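Long-range contacts in putative S-adenosylmethionine-dependent methyltransferase (Bacteroides thetaiotaomicron, PDB 1WYZ), which probably transfers methyl groups from S-adenosylmethionine, as a putative methyltransferase of the RsmI-like family: residues V10-T15 / V119-I124; F138-Y143 / L170-P175; K153-L158 / E183-N188; L195-N200 / C228-Y233. One frame throughout, in Å; residues are numbered along the deposited sequence.

Contact 1 (V10-T15 / V119-I124); sequences VTLGDT and VGPSSI
The loop 10-15 runs past the loop 119-122 and the first residues of helix 123-131, with the CA atoms of Leu12 and Pro121 6.6 Å apart and those of Val10 and Gly120 6.9 Å apart. Leu12 does most of the touching. Its two methyls divide the work. CD1 lies 3.7 Å from CG of Pro121 and also meets the carbonyl O of that residue. CD2 reaches on to Ser123, 4.0 Å from its CB. The leucine and the ring lie alongside, running in opposing directions. CG of Pro121 also comes within 3.5 Å of the backbone O of Val10. Within loop 10-15, Thr11 OG1 donates to Gly13 O over 2.8 Å, in the carbonyl plane, and bridges the bend that carries Leu12. Ser122 is the N-cap of helix 123-131; its OG takes a weak bond from Ile124 N. Val20 packs on Pro121, which also touches Val119 of the second subunit. The contact links the parallel-sheet half to the helix that opens the mixed-sheet half, consistent with the two-domain RsmI-like (tetrapyrrole methylase) fold. It is apolar and without polar bonds between the segments, so it probably rests on the fit of Leu12 against Pro121 and Ser123.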
loop_
_atom_site.group_PDB
_atom_site.type_symbol
_atom_site.label_atom_id
_atom_site.label_comp_id
_atom_site.label_asym_id
_atom_site.label_seq_id
_atom_site.Cartn_x
_atom_site.Cartn_y
_atom_site.Cartn_z
ATOM N N VAL A 10 -9.985 6.674 4.230
ATOM C CA VAL A 10 -10.101 8.023 4.820
ATOM C C VAL A 10 -8.706 8.638 4.971
ATOM O O VAL A 10 -7.715 8.028 4.565
ATOM C CB VAL A 10 -10.771 7.990 6.230
ATOM C CG1 VAL A 10 -12.187 7.432 6.138
ATOM C CG2 VAL A 10 -9.926 7.157 7.187
ATOM N N THR A 11 -8.625 9.826 5.563
ATOM C CA THR A 11 -7.331 10.495 5.743
ATOM C C THR A 11 -6.471 9.865 6.843
ATOM O O THR A 11 -6.991 9.322 7.819
ATOM C CB THR A 11 -7.500 11.993 6.104
ATOM O OG1 THR A 11 -8.204 12.112 7.346
ATOM C CG2 THR A 11 -8.261 12.733 5.012
ATOM N N LEU A 12 -5.153 9.947 6.673
ATOM C CA LEU A 12 -4.203 9.411 7.642
ATOM C C LEU A 12 -4.173 10.325 8.868
ATOM O O LEU A 12 -3.985 9.869 9.993
ATOM C CB LEU A 12 -2.801 9.322 7.018
ATOM C CG LEU A 12 -2.153 7.956 6.717
ATOM C CD1 LEU A 12 -3.149 7.005 6.054
ATOM C CD2 LEU A 12 -0.940 8.169 5.822
ATOM N N GLY A 13 -4.364 11.620 8.646
ATOM C CA GLY A 13 -4.366 12.562 9.751
ATOM C C GLY A 13 -5.369 13.679 9.532
ATOM O O GLY A 13 -6.451 13.454 9.001
ATOM N N ASP A 14 -5.001 14.886 9.952
ATOM C CA ASP A 14 -5.850 16.063 9.803
ATOM C C ASP A 14 -5.419 16.863 8.566
ATOM O O ASP A 14 -4.626 17.802 8.661
ATOM C CB ASP A 14 -5.755 16.931 11.066
ATOM C CG ASP A 14 -6.330 18.323 10.866
ATOM O OD1 ASP A 14 -7.472 18.427 10.375
ATOM O OD2 ASP A 14 -5.643 19.313 11.200
ATOM N N THR A 15 -5.939 16.475 7.404
ATOM C CA THR A 15 -5.599 17.141 6.150
ATOM C C THR A 15 -6.808 17.291 5.253
ATOM O O THR A 15 -7.804 16.603 5.418
ATOM C CB THR A 15 -4.579 16.337 5.324
ATOM O OG1 THR A 15 -5.151 15.061 4.996
ATOM C CG2 THR A 15 -3.277 16.155 6.081
ATOM N N VAL A 119 -8.476 3.976 -4.209
ATOM C CA VAL A 119 -7.181 4.518 -3.819
ATOM C C VAL A 119 -7.232 5.439 -2.601
ATOM O O VAL A 119 -8.122 6.272 -2.458
ATOM C CB VAL A 119 -6.523 5.265 -4.991
ATOM C CG1 VAL A 119 -5.167 5.795 -4.569
ATOM C CG2 VAL A 119 -6.366 4.332 -6.176
ATOM N N GLY A 120 -6.259 5.277 -1.720
ATOM C CA GLY A 120 -6.227 6.100 -0.535
ATOM C C GLY A 120 -4.833 6.170 0.035
ATOM O O GLY A 120 -3.944 5.434 -0.400
ATOM N N PRO A 121 -4.602 7.053 1.007
ATOM C CA PRO A 121 -3.249 7.104 1.544
ATOM C C PRO A 121 -2.980 5.851 2.374
ATOM O O PRO A 121 -3.844 5.385 3.122
ATOM C CB PRO A 121 -3.268 8.381 2.378
ATOM C CG PRO A 121 -4.645 8.360 2.958
ATOM C CD PRO A 121 -5.512 7.926 1.768
ATOM N N SER A 122 -1.790 5.284 2.195
ATOM C CA SER A 122 -1.353 4.110 2.943
ATOM C C SER A 122 0.008 4.468 3.504
ATOM O O SER A 122 0.967 4.668 2.746
ATOM C CB SER A 122 -1.205 2.878 2.044
ATOM O OG SER A 122 -0.497 1.839 2.720
ATOM N N SER A 123 0.097 4.568 4.825
ATOM C CA SER A 123 1.364 4.901 5.449
ATOM C C SER A 123 2.362 3.802 5.118
ATOM O O SER A 123 3.564 4.027 5.137
ATOM C CB SER A 123 1.191 5.029 6.964
ATOM O OG SER A 123 0.579 3.879 7.490
ATOM N N ILE A 124 1.861 2.611 4.806
ATOM C CA ILE A 124 2.746 1.515 4.460
ATOM C C ILE A 124 3.473 1.733 3.126
ATOM O O ILE A 124 4.703 1.711 3.107
ATOM C CB ILE A 124 1.987 0.169 4.454
ATOM C CG1 ILE A 124 1.763 -0.293 5.890
ATOM C CG2 ILE A 124 2.800 -0.911 3.729
ATOM C CD1 ILE A 124 0.676 0.465 6.647
#

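Contact 2 (F138-Y143 / L170-P175); sequences FAFHGY and LFIETP
Strands 138-143 and 168-173 are the two parallel strands of a beta-alpha-beta unit, with helix 150-165 as the crossover. The axes of segments 138-143 and 170-173 come within 4.6 Å at an angle of 14°. Leu170 is gripped through both backbone polar atoms. Its N donates to Ala139 O over 2.6 Å, and its O accepts from His141 N over 2.7 Å. Further along, Ile172 N donates to Gly142 O at 2.6 Å. Beside these bonds, Leu170 CD1 packs 3.7 Å from Phe138 CB. With CG anti to the backbone N (chi1 179°), the Phe140 ring is turned toward strand 168-173, where its edge meets CG2 of Ile172, 3.6 Å from CE1 of Phe140. The other branch of Ile172 serves Tyr143: CG1 stands over the ring face in a CH-pi contact, 3.8 Å from the ring centroid. Thr174 N lies at the edge of the same ring. His141 NE2 bonds to Gln169, and Glu173 OE2 forms a salt bridge with Arg151. Phe138, Ala139 and Phe140 also pair antiparallel with a strand of the second subunit, which carries the sheet across the interface. The backbone bonds thus fix the register, while Ile172 splits its branches between two aromatic rings and joins their packing.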
loop_
_atom_site.group_PDB
_atom_site.type_symbol
_atom_site.label_atom_id
_atom_site.label_comp_id
_atom_site.label_asym_id
_atom_site.label_seq_id
_atom_site.Cartn_x
_atom_site.Cartn_y
_atom_site.Cartn_z
ATOM N N PHE A 138 8.778 -6.223 0.612
ATOM C CA PHE A 138 8.699 -5.654 1.953
ATOM C C PHE A 138 7.617 -6.401 2.724
ATOM O O PHE A 138 6.785 -7.085 2.118
ATOM C CB PHE A 138 8.364 -4.169 1.867
ATOM C CG PHE A 138 7.063 -3.888 1.176
ATOM C CD1 PHE A 138 5.857 -3.972 1.873
ATOM C CD2 PHE A 138 7.039 -3.537 -0.180
ATOM C CE1 PHE A 138 4.643 -3.707 1.230
ATOM C CE2 PHE A 138 5.836 -3.274 -0.821
ATOM C CZ PHE A 138 4.635 -3.357 -0.119
ATOM N N ALA A 139 7.621 -6.253 4.049
ATOM C CA ALA A 139 6.663 -6.939 4.913
ATOM C C ALA A 139 6.205 -6.081 6.101
ATOM O O ALA A 139 7.029 -5.494 6.816
ATOM C CB ALA A 139 7.293 -8.223 5.421
ATOM N N PHE A 140 4.896 -6.010 6.313
ATOM C CA PHE A 140 4.334 -5.233 7.414
ATOM C C PHE A 140 3.955 -6.175 8.565
ATOM O O PHE A 140 3.217 -7.148 8.362
ATOM C CB PHE A 140 3.084 -4.483 6.938
ATOM C CG PHE A 140 2.410 -3.673 8.018
ATOM C CD1 PHE A 140 3.053 -2.577 8.584
ATOM C CD2 PHE A 140 1.141 -4.015 8.478
ATOM C CE1 PHE A 140 2.451 -1.828 9.601
ATOM C CE2 PHE A 140 0.521 -3.271 9.499
ATOM C CZ PHE A 140 1.186 -2.177 10.056
ATOM N N HIS A 141 4.437 -5.879 9.768
ATOM C CA HIS A 141 4.143 -6.721 10.922
ATOM C C HIS A 141 3.223 -6.058 11.950
ATOM O O HIS A 141 2.928 -6.646 12.984
ATOM C CB HIS A 141 5.456 -7.139 11.591
ATOM C CG HIS A 141 6.417 -7.822 10.668
ATOM N ND1 HIS A 141 6.409 -9.185 10.455
ATOM C CD2 HIS A 141 7.413 -7.329 9.896
ATOM C CE1 HIS A 141 7.359 -9.502 9.595
ATOM N NE2 HIS A 141 7.983 -8.392 9.240
ATOM N N GLY A 142 2.767 -4.839 11.667
ATOM C CA GLY A 142 1.888 -4.144 12.599
ATOM C C GLY A 142 2.592 -3.778 13.898
ATOM O O GLY A 142 3.581 -3.037 13.878
ATOM N N TYR A 143 2.101 -4.285 15.029
ATOM C CA TYR A 143 2.736 -3.992 16.321
ATOM C C TYR A 143 3.623 -5.154 16.724
ATOM O O TYR A 143 3.286 -6.299 16.456
ATOM C CB TYR A 143 1.681 -3.757 17.402
ATOM C CG TYR A 143 0.920 -2.472 17.226
ATOM C CD1 TYR A 143 1.401 -1.274 17.759
ATOM C CD2 TYR A 143 -0.264 -2.438 16.497
ATOM C CE1 TYR A 143 0.716 -0.065 17.562
ATOM C CE2 TYR A 143 -0.959 -1.236 16.290
ATOM C CZ TYR A 143 -0.463 -0.054 16.821
ATOM O OH TYR A 143 -1.116 1.134 16.565
ATOM N N LEU A 170 8.611 -3.734 7.940
ATOM C CA LEU A 170 7.864 -2.603 8.497
ATOM C C LEU A 170 7.021 -2.940 9.714
ATOM O O LEU A 170 6.384 -3.993 9.765
ATOM C CB LEU A 170 6.909 -1.993 7.455
ATOM C CG LEU A 170 7.341 -1.390 6.122
ATOM C CD1 LEU A 170 7.650 -2.491 5.119
ATOM C CD2 LEU A 170 6.202 -0.530 5.594
ATOM N N PHE A 171 6.992 -2.021 10.674
ATOM C CA PHE A 171 6.195 -2.191 11.882
ATOM C C PHE A 171 5.837 -0.829 12.484
ATOM O O PHE A 171 6.553 0.158 12.280
ATOM C CB PHE A 171 6.936 -3.076 12.897
ATOM C CG PHE A 171 8.344 -2.628 13.212
ATOM C CD1 PHE A 171 8.592 -1.719 14.249
ATOM C CD2 PHE A 171 9.428 -3.143 12.502
ATOM C CE1 PHE A 171 9.896 -1.332 14.583
ATOM C CE2 PHE A 171 10.750 -2.760 12.830
ATOM C CZ PHE A 171 10.973 -1.851 13.876
ATOM N N ILE A 172 4.721 -0.766 13.204
ATOM C CA ILE A 172 4.277 0.485 13.806
ATOM C C ILE A 172 4.268 0.422 15.327
ATOM O O ILE A 172 4.396 -0.662 15.915
ATOM C CB ILE A 172 2.870 0.865 13.324
ATOM C CG1 ILE A 172 1.859 -0.181 13.804
ATOM C CG2 ILE A 172 2.856 0.974 11.802
ATOM C CD1 ILE A 172 0.393 0.228 13.663
ATOM N N GLU A 173 4.117 1.588 15.952
ATOM C CA GLU A 173 4.115 1.695 17.409
ATOM C C GLU A 173 3.135 2.718 17.955
ATOM O O GLU A 173 2.883 3.749 17.330
ATOM C CB GLU A 173 5.514 2.048 17.913
ATOM C CG GLU A 173 6.198 0.909 18.649
ATOM C CD GLU A 173 5.507 0.545 19.956
ATOM O OE1 GLU A 173 4.259 0.451 19.984
ATOM O OE2 GLU A 173 6.225 0.337 20.957
ATOM N N THR A 174 2.593 2.430 19.136
ATOM C CA THR A 174 1.646 3.334 19.777
ATOM C C THR A 174 2.371 4.644 20.101
ATOM O O THR A 174 3.525 4.635 20.534
ATOM C CB THR A 174 1.052 2.703 21.064
ATOM O OG1 THR A 174 -0.062 3.482 21.510
ATOM C CG2 THR A 174 2.093 2.649 22.168
ATOM N N PRO A 175 1.693 5.783 19.901
ATOM C CA PRO A 175 2.267 7.107 20.156
ATOM C C PRO A 175 3.236 7.255 21.332
ATOM O O PRO A 175 4.374 7.691 21.144
ATOM C CB PRO A 175 1.027 8.012 20.259
ATOM C CG PRO A 175 -0.092 7.061 20.596
ATOM C CD PRO A 175 0.235 5.880 19.731
#

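Contact 3 (K153-L158 / E183-N188); sequences KKLKTL and EDILQN
This is a helix-helix contact, made mainly by one leucine and one lysine. Leu155 and Lys156 of helix 150-165 meet the last turn and a half of helix 178-188. The short axes approach to 9.9 Å and cross at -61°. Leu155 points into the interface from the first helix. CG stands anti to the carbonyl carbon (chi1 -63°), and this directs the two methyls at the other helix. Leu155 CD1 lies 4.0 Å from CB of Asp184 and 3.8 Å from the backbone O of Asp184. The side chains of Leu155 and Ile185 meet at about a right angle, though the detail of their approach is doubtful. Both helices follow strands of the mixed sheet: helix 150-165 is the crossover between strands 138-143 and 168-173, and helix 178-188 leads from strand 168-173 to strand 194-199. Phe171 of strand 168-173 touches both Leu155 and Ile185, so the apolar side of the contact rests on the sheet. Cut back to an alanine, Leu155 would lose both methyls, which would probably open a gap beside Phe171 and take from CB of Asp184 its apolar neighbour. The polar part lies at the more exposed edge. Lys156, its chain bent at chi2 (71°), brings NZ 2.9 Å from the backbone O of Asn188, a hydrogen bond running nearly along the C=O axis. Asn188 ends helix 178-188, so the ammonium group meets a carbonyl at the C-terminal end, where the helix dipole would probably favour a positive charge. Asp184 instead turns its carboxylate to Arg151, with which OD2 forms a salt bridge.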
loop_
_atom_site.group_PDB
_atom_site.type_symbol
_atom_site.label_atom_id
_atom_site.label_comp_id
_atom_site.label_asym_id
_atom_site.label_seq_id
_atom_site.Cartn_x
_atom_site.Cartn_y
_atom_site.Cartn_z
ATOM N N LYS A 153 13.883 -10.222 20.332
ATOM C CA LYS A 153 13.884 -11.416 19.503
ATOM C C LYS A 153 13.308 -11.049 18.149
ATOM O O LYS A 153 13.893 -11.343 17.110
ATOM C CB LYS A 153 13.028 -12.529 20.121
ATOM C CG LYS A 153 13.704 -13.337 21.226
ATOM C CD LYS A 153 12.935 -14.627 21.518
ATOM C CE LYS A 153 12.953 -15.585 20.325
ATOM N NZ LYS A 153 14.301 -16.168 20.072
ATOM N N LYS A 154 12.155 -10.390 18.181
ATOM C CA LYS A 154 11.463 -9.986 16.968
ATOM C C LYS A 154 12.330 -9.087 16.085
ATOM O O LYS A 154 12.546 -9.402 14.913
ATOM C CB LYS A 154 10.140 -9.291 17.325
ATOM C CG LYS A 154 9.159 -9.146 16.173
ATOM C CD LYS A 154 8.886 -10.488 15.522
ATOM C CE LYS A 154 7.654 -10.416 14.646
ATOM N NZ LYS A 154 7.781 -9.300 13.677
ATOM N N LEU A 155 12.829 -7.984 16.640
ATOM C CA LEU A 155 13.683 -7.058 15.885
ATOM C C LEU A 155 14.850 -7.817 15.263
ATOM O O LEU A 155 15.194 -7.610 14.100
ATOM C CB LEU A 155 14.240 -5.958 16.803
ATOM C CG LEU A 155 13.249 -4.991 17.464
ATOM C CD1 LEU A 155 13.921 -4.235 18.607
ATOM C CD2 LEU A 155 12.707 -4.035 16.412
ATOM N N LYS A 156 15.446 -8.705 16.050
ATOM C CA LYS A 156 16.587 -9.496 15.609
ATOM C C LYS A 156 16.238 -10.401 14.420
ATOM O O LYS A 156 17.037 -10.551 13.494
ATOM C CB LYS A 156 17.093 -10.337 16.783
ATOM C CG LYS A 156 18.580 -10.622 16.764
ATOM C CD LYS A 156 19.400 -9.375 17.071
ATOM C CE LYS A 156 20.897 -9.699 17.117
ATOM N NZ LYS A 156 21.737 -8.477 17.271
ATOM N N THR A 157 15.040 -10.991 14.448
ATOM C CA THR A 157 14.586 -11.886 13.385
ATOM C C THR A 157 14.222 -11.096 12.142
ATOM O O THR A 157 14.547 -11.497 11.024
ATOM C CB THR A 157 13.350 -12.720 13.818
ATOM O OG1 THR A 157 13.625 -13.389 15.053
ATOM C CG2 THR A 157 13.027 -13.771 12.770
ATOM N N LEU A 158 13.532 -9.976 12.331
ATOM C CA LEU A 158 13.161 -9.136 11.198
ATOM C C LEU A 158 14.445 -8.771 10.474
ATOM O O LEU A 158 14.567 -8.962 9.257
ATOM C CB LEU A 158 12.468 -7.863 11.681
ATOM C CG LEU A 158 10.946 -7.744 11.596
ATOM C CD1 LEU A 158 10.265 -9.079 11.839
ATOM C CD2 LEU A 158 10.492 -6.721 12.627
ATOM N N GLU A 183 14.997 3.372 20.982
ATOM C CA GLU A 183 16.035 2.954 21.915
ATOM C C GLU A 183 16.253 1.468 21.712
ATOM O O GLU A 183 17.387 1.009 21.668
ATOM C CB GLU A 183 15.613 3.223 23.368
ATOM C CG GLU A 183 16.544 2.618 24.421
ATOM C CD GLU A 183 17.885 3.340 24.525
ATOM O OE1 GLU A 183 18.324 3.947 23.517
ATOM O OE2 GLU A 183 18.507 3.283 25.614
ATOM N N ASP A 184 15.163 0.716 21.574
ATOM C CA ASP A 184 15.269 -0.729 21.366
ATOM C C ASP A 184 15.906 -1.128 20.027
ATOM O O ASP A 184 16.699 -2.080 19.970
ATOM C CB ASP A 184 13.899 -1.403 21.494
ATOM C CG ASP A 184 13.447 -1.533 22.934
ATOM O OD1 ASP A 184 14.283 -1.882 23.788
ATOM O OD2 ASP A 184 12.252 -1.294 23.208
ATOM N N ILE A 185 15.565 -0.406 18.963
ATOM C CA ILE A 185 16.106 -0.703 17.647
ATOM C C ILE A 185 17.625 -0.548 17.614
ATOM O O ILE A 185 18.337 -1.417 17.096
ATOM C CB ILE A 185 15.452 0.201 16.573
ATOM C CG1 ILE A 185 13.946 -0.065 16.551
ATOM C CG2 ILE A 185 16.063 -0.074 15.193
ATOM C CD1 ILE A 185 13.476 -1.247 15.770
ATOM N N LEU A 186 18.122 0.540 18.197
ATOM C CA LEU A 186 19.555 0.814 18.210
ATOM C C LEU A 186 20.361 -0.002 19.219
ATOM O O LEU A 186 21.595 -0.040 19.159
ATOM C CB LEU A 186 19.791 2.311 18.419
ATOM C CG LEU A 186 19.191 2.964 19.665
ATOM C CD1 LEU A 186 20.101 2.713 20.868
ATOM C CD2 LEU A 186 19.035 4.468 19.416
ATOM N N GLN A 187 19.675 -0.658 20.146
ATOM C CA GLN A 187 20.370 -1.493 21.111
ATOM C C GLN A 187 20.538 -2.893 20.532
ATOM O O GLN A 187 21.613 -3.485 20.622
ATOM C CB GLN A 187 19.596 -1.582 22.427
ATOM C CG GLN A 187 19.557 -0.283 23.193
ATOM C CD GLN A 187 20.936 0.182 23.570
ATOM O OE1 GLN A 187 21.162 1.370 23.785
ATOM N NE2 GLN A 187 21.874 -0.755 23.660
ATOM N N ASN A 188 19.479 -3.402 19.908
ATOM C CA ASN A 188 19.483 -4.750 19.333
ATOM C C ASN A 188 19.888 -4.912 17.867
ATOM O O ASN A 188 20.301 -5.999 17.459
ATOM C CB ASN A 188 18.104 -5.388 19.524
ATOM C CG ASN A 188 17.601 -5.264 20.943
ATOM O OD1 ASN A 188 16.941 -4.282 21.295
ATOM N ND2 ASN A 188 17.927 -6.246 21.775
#

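Contact 4 (L195-N200 / C228-Y233); sequences LCIAAN and CIFLLY
Strands 194-199 and 228-233 are antiparallel neighbours in the mixed sheet, with strand 207-212 beyond the first and 168-173 beyond the second. The axes of segments 195-199 and 228-233 lie 4.5 Å apart at 165°. Four backbone hydrogen bonds join two hydrogen-bonded pairs. Cys196 N donates to Leu231 O at 2.8 Å, and Leu231 N returns a bond to Cys196 O at 3.0 Å. Ala198 and Ile229 exchange the same two bonds. Among the apolar contacts, one face of the sheet carries Leu195, Ile197, Phe230 and Leu232. Ile197 and Phe230 run alongside each other in the same direction, with Ile197 CG1 at the ring edge, 3.6 Å from CE1 of Phe230. Phe230 CG is anti to the carbonyl carbon (chi1 -63°), and the ring leans toward the neighbouring strand. Met181 and Asn178 of helix 178-188 also touch it. Without the ring, as with a serine here, Ile197 CG1 would probably lose its neighbour and a gap would open beneath Met181. Leu195 CD1 packs 3.8 Å from Leu232 CD2. The other face carries Cys196, Ala198, Ile229 and Leu231, turned to helix 123-131. There the CB atoms of Cys196 and Leu231 are 3.9 Å apart.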
loop_
_atom_site.group_PDB
_atom_site.type_symbol
_atom_site.label_atom_id
_atom_site.label_comp_id
_atom_site.label_asym_id
_atom_site.label_seq_id
_atom_site.Cartn_x
_atom_site.Cartn_y
_atom_site.Cartn_z
ATOM N N LEU A 195 17.657 2.240 9.163
ATOM C CA LEU A 195 16.375 2.448 9.812
ATOM C C LEU A 195 15.730 3.731 9.297
ATOM O O LEU A 195 16.354 4.788 9.327
ATOM C CB LEU A 195 16.566 2.558 11.325
ATOM C CG LEU A 195 15.379 3.240 12.011
ATOM C CD1 LEU A 195 14.146 2.387 11.807
ATOM C CD2 LEU A 195 15.642 3.436 13.492
ATOM N N CYS A 196 14.484 3.640 8.828
ATOM C CA CYS A 196 13.762 4.809 8.346
ATOM C C CYS A 196 12.624 5.140 9.310
ATOM O O CYS A 196 11.787 4.287 9.613
ATOM C CB CYS A 196 13.181 4.550 6.953
ATOM S SG CYS A 196 12.076 5.880 6.323
ATOM N N ILE A 197 12.598 6.375 9.796
ATOM C CA ILE A 197 11.547 6.805 10.695
ATOM C C ILE A 197 10.599 7.647 9.870
ATOM O O ILE A 197 11.030 8.573 9.191
ATOM C CB ILE A 197 12.117 7.653 11.852
ATOM C CG1 ILE A 197 12.878 6.750 12.828
ATOM C CG2 ILE A 197 10.990 8.416 12.548
ATOM C CD1 ILE A 197 13.760 7.487 13.833
ATOM N N ALA A 198 9.313 7.328 9.913
ATOM C CA ALA A 198 8.327 8.087 9.148
ATOM C C ALA A 198 7.167 8.520 10.044
ATOM O O ALA A 198 6.258 7.731 10.332
ATOM C CB ALA A 198 7.820 7.252 7.992
ATOM N N ALA A 199 7.205 9.778 10.477
ATOM C CA ALA A 199 6.187 10.343 11.354
ATOM C C ALA A 199 5.311 11.393 10.651
ATOM O O ALA A 199 5.786 12.140 9.800
ATOM C CB ALA A 199 6.868 10.951 12.566
ATOM N N ASN A 200 4.036 11.451 11.027
ATOM C CA ASN A 200 3.079 12.385 10.438
ATOM C C ASN A 200 3.045 12.356 8.928
ATOM O O ASN A 200 3.064 13.405 8.286
ATOM C CB ASN A 200 3.358 13.816 10.872
ATOM C CG ASN A 200 2.895 14.090 12.276
ATOM O OD1 ASN A 200 1.804 13.672 12.677
ATOM N ND2 ASN A 200 3.711 14.811 13.036
ATOM N N CYS A 228 4.027 7.138 14.194
ATOM C CA CYS A 228 4.891 6.984 13.017
ATOM C C CYS A 228 5.125 5.504 12.679
ATOM O O CYS A 228 4.697 4.621 13.414
ATOM C CB CYS A 228 6.242 7.655 13.266
ATOM S SG CYS A 228 7.158 6.958 14.645
ATOM N N ILE A 229 5.807 5.241 11.566
ATOM C CA ILE A 229 6.098 3.866 11.143
ATOM C C ILE A 229 7.603 3.673 11.063
ATOM O O ILE A 229 8.336 4.641 10.857
ATOM C CB ILE A 229 5.540 3.548 9.732
ATOM C CG1 ILE A 229 4.024 3.707 9.704
ATOM C CG2 ILE A 229 5.935 2.135 9.324
ATOM C CD1 ILE A 229 3.531 5.150 9.685
ATOM N N PHE A 230 8.065 2.432 11.198
ATOM C CA PHE A 230 9.493 2.160 11.124
ATOM C C PHE A 230 9.838 1.159 10.025
ATOM O O PHE A 230 9.121 0.179 9.810
ATOM C CB PHE A 230 10.003 1.647 12.471
ATOM C CG PHE A 230 9.875 2.646 13.587
ATOM C CD1 PHE A 230 10.557 3.857 13.535
ATOM C CD2 PHE A 230 9.056 2.384 14.691
ATOM C CE1 PHE A 230 10.426 4.804 14.563
ATOM C CE2 PHE A 230 8.915 3.326 15.731
ATOM C CZ PHE A 230 9.604 4.532 15.660
ATOM N N LEU A 231 10.939 1.409 9.323
ATOM C CA LEU A 231 11.381 0.516 8.258
ATOM C C LEU A 231 12.853 0.148 8.398
ATOM O O LEU A 231 13.704 1.020 8.524
ATOM C CB LEU A 231 11.169 1.152 6.885
ATOM C CG LEU A 231 9.758 1.582 6.490
ATOM C CD1 LEU A 231 9.419 2.896 7.202
ATOM C CD2 LEU A 231 9.669 1.754 4.961
ATOM N N LEU A 232 13.141 -1.150 8.363
ATOM C CA LEU A 232 14.505 -1.664 8.468
ATOM C C LEU A 232 14.964 -2.258 7.134
ATOM O O LEU A 232 14.276 -3.104 6.561
ATOM C CB LEU A 232 14.584 -2.771 9.536
ATOM C CG LEU A 232 14.202 -2.513 10.992
ATOM C CD1 LEU A 232 14.474 -3.764 11.802
ATOM C CD2 LEU A 232 15.018 -1.353 11.541
ATOM N N TYR A 233 16.124 -1.825 6.645
ATOM C CA TYR A 233 16.661 -2.361 5.397
ATOM C C TYR A 233 18.185 -2.391 5.465
ATOM O O TYR A 233 18.746 -1.956 6.464
ATOM C CB TYR A 233 16.158 -1.575 4.190
ATOM C CG TYR A 233 16.269 -2.377 2.917
ATOM C CD1 TYR A 233 15.782 -3.683 2.852
ATOM C CD2 TYR A 233 16.918 -1.858 1.800
ATOM C CE1 TYR A 233 15.954 -4.463 1.699
ATOM C CE2 TYR A 233 17.095 -2.615 0.650
ATOM C CZ TYR A 233 16.615 -3.917 0.598
ATOM O OH TYR A 233 16.815 -4.666 -0.542
#

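From the N terminus, contact 1 closes first, joining the loop after strand 5-8 of the parallel sheet to the start of helix 123-131. The other three contacts lie in the part built round the mixed sheet. Contacts 2 and 3 cross, because their segments alternate through strand 138-143, helix 150-165, strand 168-173 and helix 178-188. Contact 4 follows in series and closes the loop from strand 194-199 to strand 228-233. Strands 168-173 and 228-233 are neighbours, so contacts 2 and 4 share one sheet. Ile185 connects contact 3 to both. Ile124 and Ser123 of contact 1 touch contacts 2 and 4 respectively, and contacts 1 and 2 both reach the second subunit.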